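Local structure of acyl-CoA dehydrogenase domain protein Tcur3481 (Thermomonospora curvata, 6WY9) at residues 223-228 with 281-286; 87-92 with 153-158. The protein binds FAD and, as a member of the acyl-CoA dehydrogenase family, probably oxidises acyl-CoA thioesters at the alpha-beta bond. One frame throughout, in Å; residues are numbered along the deposited sequence.

Contact 1 of 2, residues 223-228 with 281-286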
ATOM      1  N   ALA B 223     -23.391  14.697  -4.365  1.00 39.46           N
ATOM      2  CA  ALA B 223     -22.187  15.447  -3.982  1.00 38.35           C
ATOM      3  C   ALA B 223     -20.950  14.552  -3.981  1.00 38.66           C
ATOM      4  O   ALA B 223     -19.856  14.986  -4.380  1.00 36.25           O
ATOM      5  CB  ALA B 223     -22.355  16.062  -2.593  1.00 38.21           C
ATOM      6  N   ARG B 224     -21.095  13.322  -3.473  1.00 36.63           N
ATOM      7  CA  ARG B 224     -19.981  12.371  -3.507  1.00 36.96           C
ATOM      8  C   ARG B 224     -19.537  12.114  -4.942  1.00 37.10           C
ATOM      9  O   ARG B 224     -18.325  12.051  -5.241  1.00 36.56           O
ATOM     10  CB  ARG B 224     -20.388  11.054  -2.832  1.00 37.40           C
ATOM     11  CG  ARG B 224     -20.514  11.142  -1.280  1.00 37.34           C
ATOM     12  CD  ARG B 224     -20.990   9.829  -0.621  1.00 40.07           C
ATOM     13  NE  ARG B 224     -21.015   9.915   0.865  1.00 40.14           N
ATOM     14  CZ  ARG B 224     -22.075   9.652   1.633  1.00 46.20           C
ATOM     15  NH1 ARG B 224     -23.241   9.285   1.077  1.00 47.54           N
ATOM     16  NH2 ARG B 224     -21.975   9.756   2.975  1.00 43.42           N
ATOM     17  N   THR B 225     -20.516  11.911  -5.833  1.00 37.17           N
ATOM     18  CA  THR B 225     -20.238  11.656  -7.244  1.00 37.86           C
ATOM     19  C   THR B 225     -19.577  12.872  -7.874  1.00 39.17           C
ATOM     20  O   THR B 225     -18.579  12.753  -8.582  1.00 38.38           O
ATOM     21  CB  THR B 225     -21.552  11.284  -7.951  1.00 40.06           C
ATOM     22  OG1 THR B 225     -22.121  10.132  -7.312  1.00 40.92           O
ATOM     23  CG2 THR B 225     -21.338  10.974  -9.419  1.00 40.57           C
ATOM     24  N   ALA B 226     -20.110  14.063  -7.586  1.00 39.43           N
ATOM     25  CA  ALA B 226     -19.548  15.287  -8.138  1.00 38.17           C
ATOM     26  C   ALA B 226     -18.114  15.519  -7.643  1.00 37.11           C
ATOM     27  O   ALA B 226     -17.238  15.932  -8.417  1.00 37.22           O
ATOM     28  CB  ALA B 226     -20.475  16.466  -7.766  1.00 38.83           C
ATOM     29  N   LEU B 227     -17.869  15.304  -6.345  1.00 36.19           N
ATOM     30  CA  LEU B 227     -16.520  15.476  -5.839  1.00 38.26           C
ATOM     31  C   LEU B 227     -15.583  14.491  -6.522  1.00 36.75           C
ATOM     32  O   LEU B 227     -14.442  14.822  -6.825  1.00 36.74           O
ATOM     33  CB  LEU B 227     -16.481  15.277  -4.304  1.00 39.33           C
ATOM     34  CG  LEU B 227     -17.068  16.445  -3.494  1.00 42.34           C
ATOM     35  CD1 LEU B 227     -17.523  15.946  -2.033  1.00 41.08           C
ATOM     36  CD2 LEU B 227     -16.044  17.599  -3.431  1.00 42.70           C
ATOM     37  N   ALA B 228     -16.043  13.263  -6.737  1.00 37.19           N
ATOM     38  CA  ALA B 228     -15.208  12.308  -7.454  1.00 35.49           C
ATOM     39  C   ALA B 228     -14.934  12.781  -8.876  1.00 37.16           C
ATOM     40  O   ALA B 228     -13.836  12.564  -9.389  1.00 37.11           O
ATOM     41  CB  ALA B 228     -15.844  10.933  -7.444  1.00 35.13           C
ATOM     42  N   TRP B 281     -18.226   6.694 -13.548  1.00 38.49           N
ATOM     43  CA  TRP B 281     -19.314   6.611 -14.509  1.00 42.97           C
ATOM     44  C   TRP B 281     -20.320   5.554 -14.092  1.00 41.69           C
ATOM     45  O   TRP B 281     -21.511   5.690 -14.376  1.00 43.12           O
ATOM     46  CB  TRP B 281     -18.723   6.420 -15.910  1.00 46.91           C
ATOM     47  CG  TRP B 281     -18.165   7.793 -16.328  1.00 51.88           C
ATOM     48  CD1 TRP B 281     -16.843   8.191 -16.334  1.00 51.97           C
ATOM     49  CD2 TRP B 281     -18.937   8.973 -16.648  1.00 55.76           C
ATOM     50  NE1 TRP B 281     -16.752   9.522 -16.704  1.00 54.92           N
ATOM     51  CE2 TRP B 281     -18.017  10.025 -16.888  1.00 58.01           C
ATOM     52  CE3 TRP B 281     -20.312   9.228 -16.787  1.00 59.26           C
ATOM     53  CZ2 TRP B 281     -18.427  11.313 -17.254  1.00 61.53           C
ATOM     54  CZ3 TRP B 281     -20.721  10.512 -17.158  1.00 62.62           C
ATOM     55  CH2 TRP B 281     -19.777  11.537 -17.384  1.00 63.80           C
ATOM     56  N   GLN B 282     -19.890   4.562 -13.321  1.00 41.21           N
ATOM     57  CA  GLN B 282     -20.869   3.638 -12.752  1.00 42.33           C
ATOM     58  C   GLN B 282     -21.791   4.354 -11.762  1.00 41.64           C
ATOM     59  O   GLN B 282     -22.995   4.065 -11.696  1.00 44.58           O
ATOM     60  CB  GLN B 282     -20.129   2.457 -12.100  1.00 41.91           C
ATOM     61  CG  GLN B 282     -21.025   1.429 -11.416  1.00 46.42           C
ATOM     62  CD  GLN B 282     -21.956   0.736 -12.401  1.00 52.38           C
ATOM     63  OE1 GLN B 282     -21.592   0.481 -13.541  1.00 53.51           O
ATOM     64  NE2 GLN B 282     -23.160   0.443 -11.962  1.00 55.11           N
ATOM     65  N   ALA B 283     -21.230   5.263 -10.949  1.00 40.03           N
ATOM     66  CA  ALA B 283     -22.062   6.018 -10.018  1.00 41.19           C
ATOM     67  C   ALA B 283     -23.061   6.868 -10.779  1.00 42.47           C
ATOM     68  O   ALA B 283     -24.240   6.917 -10.424  1.00 43.91           O
ATOM     69  CB  ALA B 283     -21.189   6.900  -9.123  1.00 41.34           C
ATOM     70  N   VAL B 284     -22.610   7.515 -11.864  1.00 42.62           N
ATOM     71  CA  VAL B 284     -23.527   8.344 -12.663  1.00 46.46           C
ATOM     72  C   VAL B 284     -24.616   7.476 -13.264  1.00 49.55           C
ATOM     73  O   VAL B 284     -25.813   7.764 -13.136  1.00 50.32           O
ATOM     74  CB  VAL B 284     -22.744   9.111 -13.756  1.00 45.14           C
ATOM     75  CG1 VAL B 284     -23.724   9.862 -14.704  1.00 46.97           C
ATOM     76  CG2 VAL B 284     -21.688  10.042 -13.116  1.00 43.85           C
ATOM     77  N   CYS B 285     -24.222   6.373 -13.911  1.00 54.06           N
ATOM     78  CA  CYS B 285     -25.206   5.494 -14.524  0.53 57.54           C
ATOM     79  C   CYS B 285     -26.189   4.958 -13.488  1.00 58.83           C
ATOM     80  O   CYS B 285     -27.391   4.838 -13.762  1.00 61.02           O
ATOM     81  CB  CYS B 285     -24.485   4.364 -15.262  0.53 58.71           C
ATOM     82  SG  CYS B 285     -23.676   4.958 -16.779  0.53 59.43           S
ATOM     83  N   ALA B 286     -25.696   4.633 -12.285  1.00 54.46           N
ATOM     84  CA  ALA B 286     -26.592   4.135 -11.235  1.00 54.79           C
ATOM     85  C   ALA B 286     -27.586   5.204 -10.798  1.00 56.76           C
ATOM     86  O   ALA B 286     -28.751   4.914 -10.538  1.00 58.97           O
ATOM     87  CB  ALA B 286     -25.782   3.647 -10.027  1.00 53.03           C
TER
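Between 223-228, on helix 215-248, and 281-286, on helix 260-288, the backbones come nearest at T225 and A283, their CA atoms 6.5 Å apart with each CB directed at the other segment. Both helices belong to the C-terminal helical domain of the acyl-CoA dehydrogenase fold, and the meeting of T225 with A283 and V284 is a worked example of helix packing through small side chains. One residue of 223-228 does all the touching: both branches of T225 meet A283, and the methyl branch also meets V284. The hydroxyl branch passes over the methyl of A283, with T225 OG1 3.8 Å from A283 CB. The methyl branch, held anti to the backbone N by a chi1 of -58°, turns toward V284, and on the way T225 CG2 lies 4.1 Å from A283 CB. The same torsion keeps OG1 beside the backbone N, where it is hydrogen-bonded to the carbonyl oxygen of D221, one turn earlier in its own helix. The buried hydroxyl is thereby satisfied within its helix, and what it offers A283 is van der Waals contact. Other helices join in: C72 of helix 67-80 touches both T225 and V284, while A297 of helix 295-319 packs against T225. The side chains of T225 and V284 cross at about a right angle and meet through single methyl groups, T225 CG2 lying 3.8 Å from V284 CG2, the branch of V284 that stands beside its own backbone N.

Contact 2 of 2, residues 87-92 with 153-158; sequences LWPTLV and VVPSIT
P155 receives P89 and W88 at the place where strand 144-154 of the beta domain runs out against the start of helix 87-100, an interface between the N-terminal helical domain and the beta domain of the acyl-CoA dehydrogenase fold. Along 153-158, V153 and V154 come first and form a G1 beta bulge opposite G199 on the neighbouring strand 197-203. At P155 the chain leaves the strand; its carbonyl oxygen is bound by the hydroxyl of T120 on strand 118-122, and its pyrrolidine ring points toward the helix. P155 CG is 4.1 Å from W88 CZ2, the indole and the proline crossing at about a right angle. The indole is brought there by a chi1 of 79°, which sets CG between the backbone N and the carbonyl carbon, and one face of the W88 ring is overlain near the rim by P89 CD, 3.3 Å above the plane. S156 follows, also directed at the helix, but its OG is hydrogen-bonded to the carboxylate of D196. Two prolines from different domains thus carry the closest approach, at an oblique angle, with P89 CG 3.8 Å from P155 CG.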
ATOM      1  N   LEU B  87     -18.323  25.476  -8.772  1.00 41.37           N
ATOM      2  CA  LEU B  87     -19.290  24.764  -9.604  1.00 42.36           C
ATOM      3  C   LEU B  87     -19.982  23.647  -8.819  1.00 42.11           C
ATOM      4  O   LEU B  87     -21.210  23.507  -8.884  1.00 42.31           O
ATOM      5  CB  LEU B  87     -18.597  24.207 -10.856  1.00 41.61           C
ATOM      6  CG  LEU B  87     -18.215  25.232 -11.936  1.00 40.55           C
ATOM      7  CD1 LEU B  87     -17.256  24.555 -12.979  1.00 40.12           C
ATOM      8  CD2 LEU B  87     -19.434  25.815 -12.642  1.00 42.10           C
ATOM      9  N   TRP B  88     -19.218  22.842  -8.062  1.00 38.56           N
ATOM     10  CA  TRP B  88     -19.976  21.743  -7.463  1.00 41.25           C
ATOM     11  C   TRP B  88     -20.908  22.245  -6.356  1.00 41.06           C
ATOM     12  O   TRP B  88     -22.066  21.809  -6.312  1.00 41.26           O
ATOM     13  CB  TRP B  88     -19.068  20.573  -7.004  1.00 41.18           C
ATOM     14  CG  TRP B  88     -18.316  20.719  -5.706  1.00 43.80           C
ATOM     15  CD1 TRP B  88     -16.995  21.079  -5.547  1.00 45.05           C
ATOM     16  CD2 TRP B  88     -18.824  20.475  -4.378  1.00 43.69           C
ATOM     17  NE1 TRP B  88     -16.673  21.096  -4.206  1.00 45.34           N
ATOM     18  CE2 TRP B  88     -17.779  20.752  -3.472  1.00 45.67           C
ATOM     19  CE3 TRP B  88     -20.076  20.105  -3.870  1.00 44.77           C
ATOM     20  CZ2 TRP B  88     -17.941  20.629  -2.074  1.00 46.72           C
ATOM     21  CZ3 TRP B  88     -20.236  19.988  -2.496  1.00 46.44           C
ATOM     22  CH2 TRP B  88     -19.175  20.246  -1.617  1.00 47.38           C
ATOM     23  N   PRO B  89     -20.526  23.205  -5.501  1.00 42.00           N
ATOM     24  CA  PRO B  89     -21.520  23.670  -4.507  1.00 44.63           C
ATOM     25  C   PRO B  89     -22.771  24.256  -5.154  1.00 46.14           C
ATOM     26  O   PRO B  89     -23.891  23.900  -4.772  1.00 47.30           O
ATOM     27  CB  PRO B  89     -20.743  24.705  -3.673  1.00 44.89           C
ATOM     28  CG  PRO B  89     -19.281  24.320  -3.855  1.00 42.49           C
ATOM     29  CD  PRO B  89     -19.222  23.876  -5.325  1.00 41.00           C
ATOM     30  N   THR B  90     -22.617  25.129  -6.151  1.00 45.56           N
ATOM     31  CA  THR B  90     -23.786  25.742  -6.770  1.00 43.92           C
ATOM     32  C   THR B  90     -24.618  24.719  -7.531  1.00 44.53           C
ATOM     33  O   THR B  90     -25.853  24.722  -7.426  1.00 44.39           O
ATOM     34  CB  THR B  90     -23.359  26.877  -7.713  1.00 43.85           C
ATOM     35  OG1 THR B  90     -22.897  27.980  -6.929  1.00 45.78           O
ATOM     36  CG2 THR B  90     -24.527  27.361  -8.570  1.00 41.17           C
ATOM     37  N   LEU B  91     -23.964  23.860  -8.347  1.00 43.11           N
ATOM     38  CA  LEU B  91     -24.732  23.003  -9.262  1.00 43.71           C
ATOM     39  C   LEU B  91     -25.285  21.751  -8.581  1.00 44.92           C
ATOM     40  O   LEU B  91     -26.351  21.272  -8.978  1.00 45.97           O
ATOM     41  CB  LEU B  91     -23.885  22.611 -10.491  1.00 42.97           C
ATOM     42  CG  LEU B  91     -23.603  23.828 -11.413  1.00 42.25           C
ATOM     43  CD1 LEU B  91     -22.726  23.524 -12.668  1.00 43.76           C
ATOM     44  CD2 LEU B  91     -24.933  24.539 -11.820  1.00 44.63           C
ATOM     45  N   VAL B  92     -24.573  21.183  -7.594  1.00 44.36           N
ATOM     46  CA  VAL B  92     -25.187  20.141  -6.764  1.00 44.74           C
ATOM     47  C   VAL B  92     -26.392  20.709  -6.004  1.00 47.30           C
ATOM     48  O   VAL B  92     -27.455  20.075  -5.926  1.00 49.10           O
ATOM     49  CB  VAL B  92     -24.146  19.502  -5.809  1.00 43.17           C
ATOM     50  CG1 VAL B  92     -24.809  18.559  -4.800  1.00 44.07           C
ATOM     51  CG2 VAL B  92     -23.025  18.730  -6.606  1.00 43.53           C
ATOM     52  N   VAL B 153     -16.984  24.764   7.701  1.00 40.17           N
ATOM     53  CA  VAL B 153     -16.250  24.916   6.446  1.00 40.69           C
ATOM     54  C   VAL B 153     -17.186  24.784   5.250  1.00 40.58           C
ATOM     55  O   VAL B 153     -16.974  23.957   4.351  1.00 39.90           O
ATOM     56  CB  VAL B 153     -15.059  23.922   6.319  1.00 40.93           C
ATOM     57  CG1 VAL B 153     -13.905  24.301   7.277  1.00 41.54           C
ATOM     58  CG2 VAL B 153     -15.464  22.438   6.483  1.00 40.44           C
ATOM     59  N   VAL B 154     -18.188  25.639   5.204  1.00 40.65           N
ATOM     60  CA  VAL B 154     -19.073  25.721   4.047  1.00 42.50           C
ATOM     61  C   VAL B 154     -18.307  26.288   2.862  1.00 43.14           C
ATOM     62  O   VAL B 154     -17.739  27.383   2.973  1.00 43.67           O
ATOM     63  CB  VAL B 154     -20.291  26.597   4.389  1.00 42.53           C
ATOM     64  CG1 VAL B 154     -21.200  26.743   3.176  1.00 43.44           C
ATOM     65  CG2 VAL B 154     -20.982  25.997   5.611  1.00 43.16           C
ATOM     66  N   PRO B 155     -18.259  25.599   1.722  1.00 43.54           N
ATOM     67  CA  PRO B 155     -17.312  25.993   0.674  1.00 42.69           C
ATOM     68  C   PRO B 155     -17.801  27.217  -0.074  1.00 43.82           C
ATOM     69  O   PRO B 155     -19.005  27.412  -0.273  1.00 42.92           O
ATOM     70  CB  PRO B 155     -17.259  24.764  -0.248  1.00 42.74           C
ATOM     71  CG  PRO B 155     -18.672  24.134  -0.062  1.00 43.03           C
ATOM     72  CD  PRO B 155     -18.931  24.324   1.431  1.00 42.96           C
ATOM     73  N   SER B 156     -16.847  28.063  -0.463  1.00 42.60           N
ATOM     74  CA  SER B 156     -17.094  29.123  -1.430  1.00 45.61           C
ATOM     75  C   SER B 156     -18.311  29.964  -1.040  1.00 46.15           C
ATOM     76  O   SER B 156     -19.175  30.302  -1.862  1.00 47.36           O
ATOM     77  CB  SER B 156     -17.219  28.523  -2.830  1.00 47.79           C
ATOM     78  OG  SER B 156     -16.020  27.825  -3.156  1.00 48.74           O
ATOM     79  N   ILE B 157     -18.325  30.368   0.231  1.00 45.54           N
ATOM     80  CA  ILE B 157     -19.489  31.071   0.814  1.00 46.63           C
ATOM     81  C   ILE B 157     -19.690  32.453   0.210  1.00 48.28           C
ATOM     82  O   ILE B 157     -20.827  32.962   0.170  1.00 47.81           O
ATOM     83  CB  ILE B 157     -19.339  31.134   2.350  1.00 49.59           C
ATOM     84  CG1 ILE B 157     -20.658  31.615   3.026  1.00 54.39           C
ATOM     85  CG2 ILE B 157     -18.221  32.128   2.704  1.00 49.93           C
ATOM     86  CD1 ILE B 157     -21.558  30.541   3.611  1.00 55.25           C
ATOM     87  N   THR B 158     -18.617  33.097  -0.291  1.00 47.54           N
ATOM     88  CA  THR B 158     -18.723  34.480  -0.731  1.00 50.92           C
ATOM     89  C   THR B 158     -19.561  34.588  -2.007  1.00 52.87           C
ATOM     90  O   THR B 158     -19.309  33.895  -3.007  1.00 51.01           O
ATOM     91  CB  THR B 158     -17.325  35.086  -0.963  1.00 51.32           C
ATOM     92  OG1 THR B 158     -16.510  34.770   0.167  1.00 53.55           O
ATOM     93  CG2 THR B 158     -17.400  36.631  -1.081  1.00 52.69           C
TER

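How the contacts relate
Both contacts are small and rest on van der Waals packing, though a hydroxyl takes part in contact 1, and they differ in place. Contact 1 is buried throughout and joins two helices of one domain through threonine, alanine and valine; contact 2 is only partly buried and joins a helix to the loop that follows a strand, between domains, through two prolines and a tryptophan. In contact 1 the threonine hydroxyl is satisfied within its own helix, whereas around contact 2 bonds run to a neighbouring strand and a loop. The two share no helix or strand. Their centres lie about 17 Å apart, yet L227 CD2 packs 3.6 Å from W88 CE2 and A226 meets V92, so direct helix-to-helix packing joins them.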